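Local coordinates for VP4 CORE protein (Bluetongue virus, PDB 2JHP) that builds the cap on viral messenger RNA as a multifunctional capping enzyme within the inner core of bluetongue virus, at residues A[36-44]-A[518-526]; A[434-442]-A[449-457]. All coordinates share one frame; numbering follows the deposited sequence.

Contact 1: A[36-44]-A[518-526]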
loop_
_atom_site.group_PDB
_atom_site.type_symbol
_atom_site.label_atom_id
_atom_site.label_comp_id
_atom_site.label_asym_id
_atom_site.label_seq_id
_atom_site.Cartn_x
_atom_site.Cartn_y
_atom_site.Cartn_z
ATOM N N ASP A 36 5.898 28.146 22.495
ATOM C CA ASP A 36 7.313 28.231 22.112
ATOM C C ASP A 36 7.632 27.289 20.960
ATOM O O ASP A 36 8.166 27.718 19.934
ATOM C CB ASP A 36 8.232 27.908 23.295
ATOM C CG ASP A 36 8.437 29.087 24.220
ATOM O OD1 ASP A 36 7.481 29.862 24.444
ATOM O OD2 ASP A 36 9.566 29.233 24.734
ATOM N N LEU A 37 7.291 26.011 21.130
ATOM C CA LEU A 37 7.565 25.006 20.109
ATOM C C LEU A 37 6.940 25.426 18.790
ATOM O O LEU A 37 7.598 25.406 17.749
ATOM C CB LEU A 37 7.002 23.639 20.502
ATOM C CG LEU A 37 7.448 22.827 21.712
ATOM C CD1 LEU A 37 6.780 21.469 21.614
ATOM C CD2 LEU A 37 8.948 22.665 21.769
ATOM N N TRP A 38 5.669 25.814 18.848
ATOM C CA TRP A 38 4.925 26.158 17.650
ATOM C C TRP A 38 5.568 27.320 16.884
ATOM O O TRP A 38 5.735 27.238 15.662
ATOM C CB TRP A 38 3.466 26.463 17.980
ATOM C CG TRP A 38 2.633 26.646 16.760
ATOM C CD1 TRP A 38 1.999 25.670 16.049
ATOM C CD2 TRP A 38 2.356 27.880 16.085
ATOM N NE1 TRP A 38 1.339 26.218 14.977
ATOM C CE2 TRP A 38 1.540 27.573 14.974
ATOM C CE3 TRP A 38 2.720 29.216 16.311
ATOM C CZ2 TRP A 38 1.077 28.553 14.088
ATOM C CZ3 TRP A 38 2.257 30.194 15.431
ATOM C CH2 TRP A 38 1.443 29.854 14.333
ATOM N N LEU A 39 5.930 28.391 17.590
ATOM C CA LEU A 39 6.567 29.529 16.916
ATOM C C LEU A 39 8.033 29.265 16.553
ATOM O O LEU A 39 8.534 29.817 15.570
ATOM C CB LEU A 39 6.358 30.867 17.653
ATOM C CG LEU A 39 6.817 31.142 19.083
ATOM C CD1 LEU A 39 8.251 31.676 19.115
ATOM C CD2 LEU A 39 5.852 32.146 19.717
ATOM N N GLU A 40 8.694 28.393 17.312
ATOM C CA GLU A 40 10.062 28.005 16.995
ATOM C C GLU A 40 10.162 27.100 15.787
ATOM O O GLU A 40 10.903 27.392 14.854
ATOM C CB GLU A 40 10.770 27.363 18.190
ATOM C CG GLU A 40 11.523 28.371 19.048
ATOM C CD GLU A 40 12.370 29.320 18.215
ATOM O OE1 GLU A 40 13.019 28.857 17.244
ATOM O OE2 GLU A 40 12.377 30.532 18.531
ATOM N N ASN A 41 9.416 26.000 15.821
ATOM C CA ASN A 41 9.359 25.041 14.716
ATOM C C ASN A 41 8.966 25.708 13.390
ATOM O O ASN A 41 9.476 25.334 12.334
ATOM C CB ASN A 41 8.396 23.882 15.058
ATOM C CG ASN A 41 8.655 22.620 14.229
ATOM O OD1 ASN A 41 9.605 22.552 13.451
ATOM N ND2 ASN A 41 7.802 21.612 14.402
ATOM N N GLY A 42 8.088 26.712 13.457
ATOM C CA GLY A 42 7.598 27.404 12.263
ATOM C C GLY A 42 8.624 28.241 11.527
ATOM O O GLY A 42 8.375 28.686 10.404
ATOM N N LYS A 43 9.768 28.486 12.172
ATOM C CA LYS A 43 10.868 29.251 11.571
ATOM C C LYS A 43 11.634 28.427 10.540
ATOM O O LYS A 43 12.316 28.980 9.672
ATOM C CB LYS A 43 11.846 29.740 12.641
ATOM C CG LYS A 43 11.250 30.709 13.633
ATOM C CD LYS A 43 12.329 31.412 14.432
ATOM C CE LYS A 43 11.775 32.061 15.697
ATOM N NZ LYS A 43 10.549 32.885 15.479
ATOM N N TYR A 44 11.512 27.106 10.629
ATOM C CA TYR A 44 12.308 26.217 9.788
ATOM C C TYR A 44 11.597 25.808 8.498
ATOM O O TYR A 44 10.447 25.361 8.519
ATOM C CB TYR A 44 12.751 24.995 10.597
ATOM C CG TYR A 44 13.485 25.365 11.863
ATOM C CD1 TYR A 44 12.914 25.134 13.115
ATOM C CD2 TYR A 44 14.754 25.969 11.812
ATOM C CE1 TYR A 44 13.582 25.478 14.283
ATOM C CE2 TYR A 44 15.434 26.317 12.980
ATOM C CZ TYR A 44 14.836 26.073 14.210
ATOM O OH TYR A 44 15.491 26.415 15.370
ATOM N N CYS A 518 -5.491 20.359 13.663
ATOM C CA CYS A 518 -4.812 21.638 13.837
ATOM C C CYS A 518 -3.354 21.519 14.247
ATOM O O CYS A 518 -3.037 21.173 15.386
ATOM C CB CYS A 518 -5.563 22.503 14.855
ATOM S SG CYS A 518 -7.266 22.848 14.397
ATOM N N ARG A 519 -2.473 21.811 13.295
ATOM C CA ARG A 519 -1.046 21.932 13.564
ATOM C C ARG A 519 -0.564 23.291 13.056
ATOM O O ARG A 519 -0.148 24.129 13.848
ATOM C CB ARG A 519 -0.274 20.747 12.965
ATOM C CG ARG A 519 -0.489 19.427 13.755
ATOM C CD ARG A 519 -0.419 18.173 12.899
ATOM N NE ARG A 519 -1.664 17.972 12.158
ATOM C CZ ARG A 519 -1.765 17.959 10.834
ATOM N NH1 ARG A 519 -0.680 18.102 10.071
ATOM N NH2 ARG A 519 -2.954 17.784 10.272
ATOM N N PHE A 520 -0.672 23.505 11.743
ATOM C CA PHE A 520 -0.384 24.780 11.059
ATOM C C PHE A 520 1.038 25.279 11.291
ATOM O O PHE A 520 1.272 26.483 11.491
ATOM C CB PHE A 520 -1.413 25.861 11.414
ATOM C CG PHE A 520 -2.829 25.465 11.138
ATOM C CD1 PHE A 520 -3.754 25.395 12.174
ATOM C CD2 PHE A 520 -3.247 25.154 9.840
ATOM C CE1 PHE A 520 -5.066 25.031 11.928
ATOM C CE2 PHE A 520 -4.555 24.777 9.584
ATOM C CZ PHE A 520 -5.467 24.719 10.634
ATOM N N ILE A 521 1.979 24.339 11.259
ATOM C CA ILE A 521 3.388 24.634 11.478
ATOM C C ILE A 521 3.913 25.503 10.334
ATOM O O ILE A 521 3.760 25.166 9.156
ATOM C CB ILE A 521 4.234 23.334 11.632
ATOM C CG1 ILE A 521 3.740 22.482 12.819
ATOM C CG2 ILE A 521 5.721 23.662 11.742
ATOM C CD1 ILE A 521 3.804 23.164 14.187
ATOM N N GLY A 522 4.504 26.635 10.697
ATOM C CA GLY A 522 5.072 27.534 9.716
ATOM C C GLY A 522 4.133 28.621 9.234
ATOM O O GLY A 522 4.525 29.461 8.408
ATOM N N LEU A 523 2.909 28.629 9.760
ATOM C CA LEU A 523 1.883 29.577 9.331
ATOM C C LEU A 523 2.347 31.040 9.321
ATOM O O LEU A 523 2.012 31.789 8.404
ATOM C CB LEU A 523 0.604 29.417 10.164
ATOM C CG LEU A 523 -0.651 30.166 9.689
ATOM C CD1 LEU A 523 -1.163 29.610 8.364
ATOM C CD2 LEU A 523 -1.730 30.103 10.751
ATOM N N ARG A 524 3.116 31.439 10.334
ATOM C CA ARG A 524 3.571 32.834 10.440
ATOM C C ARG A 524 4.504 33.230 9.299
ATOM O O ARG A 524 4.345 34.281 8.683
ATOM C CB ARG A 524 4.255 33.087 11.780
ATOM C CG ARG A 524 3.313 32.977 12.959
ATOM C CD ARG A 524 3.592 34.095 13.946
ATOM N NE ARG A 524 2.398 34.445 14.718
ATOM C CZ ARG A 524 2.391 35.297 15.740
ATOM N NH1 ARG A 524 3.520 35.883 16.129
ATOM N NH2 ARG A 524 1.256 35.564 16.377
ATOM N N VAL A 525 5.469 32.364 9.023
ATOM C CA VAL A 525 6.376 32.544 7.889
ATOM C C VAL A 525 5.613 32.586 6.572
ATOM O O VAL A 525 5.905 33.395 5.697
ATOM C CB VAL A 525 7.477 31.463 7.876
ATOM C CG1 VAL A 525 8.061 31.302 6.493
ATOM C CG2 VAL A 525 8.561 31.841 8.887
ATOM N N GLU A 526 4.604 31.736 6.472
ATOM C CA GLU A 526 3.789 31.646 5.270
ATOM C C GLU A 526 2.973 32.920 4.990
ATOM O O GLU A 526 2.692 33.246 3.833
ATOM C CB GLU A 526 2.893 30.411 5.352
ATOM C CG GLU A 526 3.616 29.108 5.048
ATOM C CD GLU A 526 3.919 28.927 3.559
ATOM O OE1 GLU A 526 3.394 29.709 2.728
ATOM O OE2 GLU A 526 4.684 27.997 3.223
#

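Contact 2: A[434-442]-A[449-457]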
loop_
_atom_site.group_PDB
_atom_site.type_symbol
_atom_site.label_atom_id
_atom_site.label_comp_id
_atom_site.label_asym_id
_atom_site.label_seq_id
_atom_site.Cartn_x
_atom_site.Cartn_y
_atom_site.Cartn_z
ATOM N N ALA A 434 -9.054 7.118 0.831
ATOM C CA ALA A 434 -8.352 7.373 -0.423
ATOM C C ALA A 434 -7.169 8.315 -0.185
ATOM O O ALA A 434 -7.178 9.109 0.766
ATOM C CB ALA A 434 -9.315 7.940 -1.452
ATOM N N THR A 435 -6.143 8.199 -1.019
ATOM C CA THR A 435 -4.981 9.086 -0.931
ATOM C C THR A 435 -4.738 9.836 -2.234
ATOM O O THR A 435 -5.046 9.337 -3.307
ATOM C CB THR A 435 -3.683 8.331 -0.577
ATOM O OG1 THR A 435 -3.450 7.315 -1.554
ATOM C CG2 THR A 435 -3.754 7.728 0.810
ATOM N N ALA A 436 -4.178 11.033 -2.111
ATOM C CA ALA A 436 -3.759 11.819 -3.251
ATOM C C ALA A 436 -2.468 12.561 -2.929
ATOM O O ALA A 436 -2.309 13.148 -1.861
ATOM C CB ALA A 436 -4.847 12.796 -3.663
ATOM N N TRP A 437 -1.546 12.522 -3.870
ATOM C CA TRP A 437 -0.273 13.202 -3.732
ATOM C C TRP A 437 -0.409 14.737 -3.883
ATOM O O TRP A 437 -1.004 15.211 -4.855
ATOM C CB TRP A 437 0.695 12.655 -4.779
ATOM C CG TRP A 437 2.029 13.244 -4.704
ATOM C CD1 TRP A 437 2.491 14.313 -5.416
ATOM C CD2 TRP A 437 3.115 12.817 -3.878
ATOM N NE1 TRP A 437 3.806 14.569 -5.098
ATOM C CE2 TRP A 437 4.209 13.668 -4.150
ATOM C CE3 TRP A 437 3.277 11.792 -2.948
ATOM C CZ2 TRP A 437 5.445 13.528 -3.521
ATOM C CZ3 TRP A 437 4.502 11.652 -2.310
ATOM C CH2 TRP A 437 5.577 12.517 -2.605
ATOM N N VAL A 438 0.139 15.481 -2.919
ATOM C CA VAL A 438 0.059 16.935 -2.898
ATOM C C VAL A 438 1.450 17.546 -2.771
ATOM O O VAL A 438 1.607 18.768 -2.867
ATOM C CB VAL A 438 -0.858 17.466 -1.762
ATOM C CG1 VAL A 438 -2.317 17.108 -2.026
ATOM C CG2 VAL A 438 -0.404 16.959 -0.404
ATOM N N GLY A 439 2.457 16.701 -2.551
ATOM C CA GLY A 439 3.825 17.149 -2.406
ATOM C C GLY A 439 4.335 17.905 -3.624
ATOM O O GLY A 439 4.089 17.500 -4.756
ATOM N N ARG A 440 5.038 19.011 -3.386
ATOM C CA ARG A 440 5.549 19.849 -4.480
ATOM C C ARG A 440 7.060 19.761 -4.646
ATOM O O ARG A 440 7.576 20.155 -5.689
ATOM C CB ARG A 440 5.124 21.320 -4.317
ATOM C CG ARG A 440 3.638 21.510 -4.188
ATOM C CD ARG A 440 3.252 22.941 -4.413
ATOM N NE ARG A 440 1.972 22.994 -5.108
ATOM C CZ ARG A 440 1.815 23.175 -6.418
ATOM N NH1 ARG A 440 2.866 23.352 -7.213
ATOM N NH2 ARG A 440 0.590 23.189 -6.934
ATOM N N ALA A 441 7.761 19.258 -3.625
ATOM C CA ALA A 441 9.216 19.028 -3.712
ATOM C C ALA A 441 9.515 18.098 -4.894
ATOM O O ALA A 441 8.611 17.426 -5.391
ATOM C CB ALA A 441 9.781 18.482 -2.395
ATOM N N PRO A 442 10.768 18.079 -5.377
ATOM C CA PRO A 442 10.886 17.664 -6.761
ATOM C C PRO A 442 11.406 16.279 -7.216
ATOM O O PRO A 442 12.401 16.269 -7.953
ATOM C CB PRO A 442 11.850 18.731 -7.318
ATOM C CG PRO A 442 12.656 19.226 -6.076
ATOM C CD PRO A 442 12.071 18.524 -4.861
ATOM N N PHE A 449 1.781 13.152 -9.847
ATOM C CA PHE A 449 1.547 14.576 -9.970
ATOM C C PHE A 449 0.813 15.047 -8.721
ATOM O O PHE A 449 0.038 14.296 -8.121
ATOM C CB PHE A 449 0.763 14.891 -11.244
ATOM C CG PHE A 449 -0.647 14.349 -11.256
ATOM C CD1 PHE A 449 -1.725 15.115 -10.772
ATOM C CD2 PHE A 449 -0.913 13.090 -11.772
ATOM C CE1 PHE A 449 -3.014 14.637 -10.802
ATOM C CE2 PHE A 449 -2.225 12.607 -11.791
ATOM C CZ PHE A 449 -3.264 13.386 -11.303
ATOM N N ALA A 450 1.072 16.292 -8.330
ATOM C CA ALA A 450 0.477 16.901 -7.145
ATOM C C ALA A 450 -0.848 17.602 -7.435
ATOM O O ALA A 450 -0.934 18.409 -8.344
ATOM C CB ALA A 450 1.464 17.880 -6.517
ATOM N N LEU A 451 -1.876 17.281 -6.649
ATOM C CA LEU A 451 -3.131 18.040 -6.627
ATOM C C LEU A 451 -2.897 19.288 -5.788
ATOM O O LEU A 451 -2.233 19.213 -4.764
ATOM C CB LEU A 451 -4.272 17.221 -5.999
ATOM C CG LEU A 451 -4.860 16.006 -6.718
ATOM C CD1 LEU A 451 -6.117 15.529 -6.028
ATOM C CD2 LEU A 451 -5.120 16.295 -8.197
ATOM N N PRO A 452 -3.393 20.453 -6.245
ATOM C CA PRO A 452 -3.288 21.640 -5.390
ATOM C C PRO A 452 -3.967 21.411 -4.051
ATOM O O PRO A 452 -5.130 21.032 -4.019
ATOM C CB PRO A 452 -4.021 22.721 -6.210
ATOM C CG PRO A 452 -3.911 22.268 -7.620
ATOM C CD PRO A 452 -4.007 20.778 -7.553
ATOM N N ARG A 453 -3.238 21.616 -2.958
ATOM C CA ARG A 453 -3.777 21.437 -1.594
ATOM C C ARG A 453 -5.078 22.177 -1.305
ATOM O O ARG A 453 -5.991 21.622 -0.695
ATOM C CB ARG A 453 -2.757 21.852 -0.544
ATOM C CG ARG A 453 -1.620 20.880 -0.370
ATOM C CD ARG A 453 -0.815 21.270 0.825
ATOM N NE ARG A 453 0.269 20.336 1.044
ATOM C CZ ARG A 453 1.466 20.419 0.465
ATOM N NH1 ARG A 453 2.383 19.499 0.733
ATOM N NH2 ARG A 453 1.739 21.415 -0.376
ATOM N N SER A 454 -5.151 23.433 -1.728
ATOM C CA SER A 454 -6.315 24.262 -1.453
ATOM C C SER A 454 -7.527 23.737 -2.202
ATOM O O SER A 454 -8.641 23.782 -1.690
ATOM C CB SER A 454 -6.047 25.725 -1.799
ATOM O OG SER A 454 -5.868 25.903 -3.195
ATOM N N THR A 455 -7.303 23.217 -3.404
ATOM C CA THR A 455 -8.376 22.599 -4.183
ATOM C C THR A 455 -8.883 21.324 -3.487
ATOM O O THR A 455 -10.090 21.075 -3.430
ATOM C CB THR A 455 -7.915 22.305 -5.632
ATOM O OG1 THR A 455 -7.282 23.468 -6.170
ATOM C CG2 THR A 455 -9.095 21.957 -6.518
ATOM N N VAL A 456 -7.950 20.540 -2.950
ATOM C CA VAL A 456 -8.268 19.313 -2.231
ATOM C C VAL A 456 -9.165 19.653 -1.054
ATOM O O VAL A 456 -10.264 19.111 -0.939
ATOM C CB VAL A 456 -6.983 18.580 -1.719
ATOM C CG1 VAL A 456 -7.354 17.337 -0.935
ATOM C CG2 VAL A 456 -6.066 18.218 -2.862
ATOM N N MET A 457 -8.691 20.557 -0.195
ATOM C CA MET A 457 -9.457 21.074 0.936
ATOM C C MET A 457 -10.877 21.514 0.571
ATOM O O MET A 457 -11.851 21.152 1.246
ATOM C CB MET A 457 -8.727 22.258 1.552
ATOM C CG MET A 457 -7.640 21.883 2.519
ATOM S SD MET A 457 -6.867 23.333 3.240
ATOM C CE MET A 457 -8.163 23.964 4.290
#

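Contact 1: A[36-44]-A[518-526]
Trp38 of helix 34-41 makes the polar contact, its NE1 donating to Arg519 O at 2.8 Å. The N-H...O angle is 149° and the oxygen lies 6° out of the indole plane, at the ring edge. With CG anti to the backbone N (chi1 -173°), the indole reaches the chain at Arg519, just ahead of the turn that leads into helix 523-533.

Apolar contacts add to the hold on the same ring. Ile521 CD1 lies 3.6 Å from Trp38 CD1, Leu523 CB meets Trp38 CZ2 at 4.0 Å, and the Arg524 side chain crosses the indole at about a right angle, its CG 3.9 Å from Trp38 CZ3.

Between the backbones, the CA atoms of Gly42 and Gly522 are 3.6 Å apart, and Gly522 CA makes a CA-H...O contact with Gly42 O, which also meets Val525 CG2 at 3.5 Å. Asn41 ND2 rests against Ile521 CG2, its amide hydrogen-bonded to His5 NE2 through OD1 and to His65 O through ND2.

Gly522, third in a type II beta turn (Phe520 to Leu523), is the N-cap of helix 523-533, whose start packs on the crossover helix of a beta-alpha-beta unit joining parallel strands 25-27 and 48-51.

Contact 2: A[434-442]-A[449-457]
Leu451 N donates to Trp437 O at 2.9 Å with an N-H...O angle of 160°, the oxygen receiving it in its carbonyl plane; the neighbouring Ala450 CA makes a CA-H...O contact with that oxygen at 3.2 Å. The last carbonyl of strand 433-437 thus takes both contacts from the incoming chain, which Thr413 also holds through a backbone hydrogen bond to Phe449. Around it, Ala450 CB packs on Trp437 CD1 at 3.9 Å, and Leu451 CD1 covers Ala436 CB at 3.8 Å.

Val438 wedges between residues 449-451 and the start of helix 453-460. Its CG1 lies anti to the carbonyl carbon (chi1 -68°) and meets Val456 CG2 at 4.0 Å, which leaves CG2 between the backbone N and the carbonyl carbon, 3.7 Å from Arg453 NE. The Arg453 chain, extended from CG to NE, crosses Val438 at about a right angle, and Val438 O sits over one guanidinium face, 3.4 Å above the plane; the NH2 is instead hydrogen-bonded to Gly562 O.

Strand 433-437 belongs to a seven-stranded sheet of order 3-2-1-4-5-7-6, the Rossmann-like arrangement of S-adenosylmethionine-dependent methyltransferases, and helix 453-460, begun after Pro452 as N-cap, leads on to strand 466-469.

Further out, Thr413 OG1 accepts from Trp437 N, and Phe499 meets the indole edge-to-face. Tyr446, which lines a guanine pocket, also touches the Trp437 ring. The side chain of Trp437 is about 7 Å from the bound guanine. Thr435 OG1 is hydrogen-bonded to Phe410 N, another residue of that pocket, and Leu451 packs on Tyr425 of helix 421-430.

Overall arrangement
Contact 2 is the more central and more buried of the two, its centre about 18 Å from that of the chain against about 31 Å for contact 1, which is only partly buried. Their own centres lie about 21 Å apart and their nearest atoms about 6 Å, without touching. Contact 1 joins residues 474 positions apart at the closest ends; contact 2 is local, separated by 7. A tryptophan features in each, but its indole N-H makes the cross-segment bond in contact 1, whereas in contact 2 its backbone carbonyl accepts one. Helix 551-561 bridges them, touching Leu523 of contact 1 and Ser454 and Met457 of contact 2.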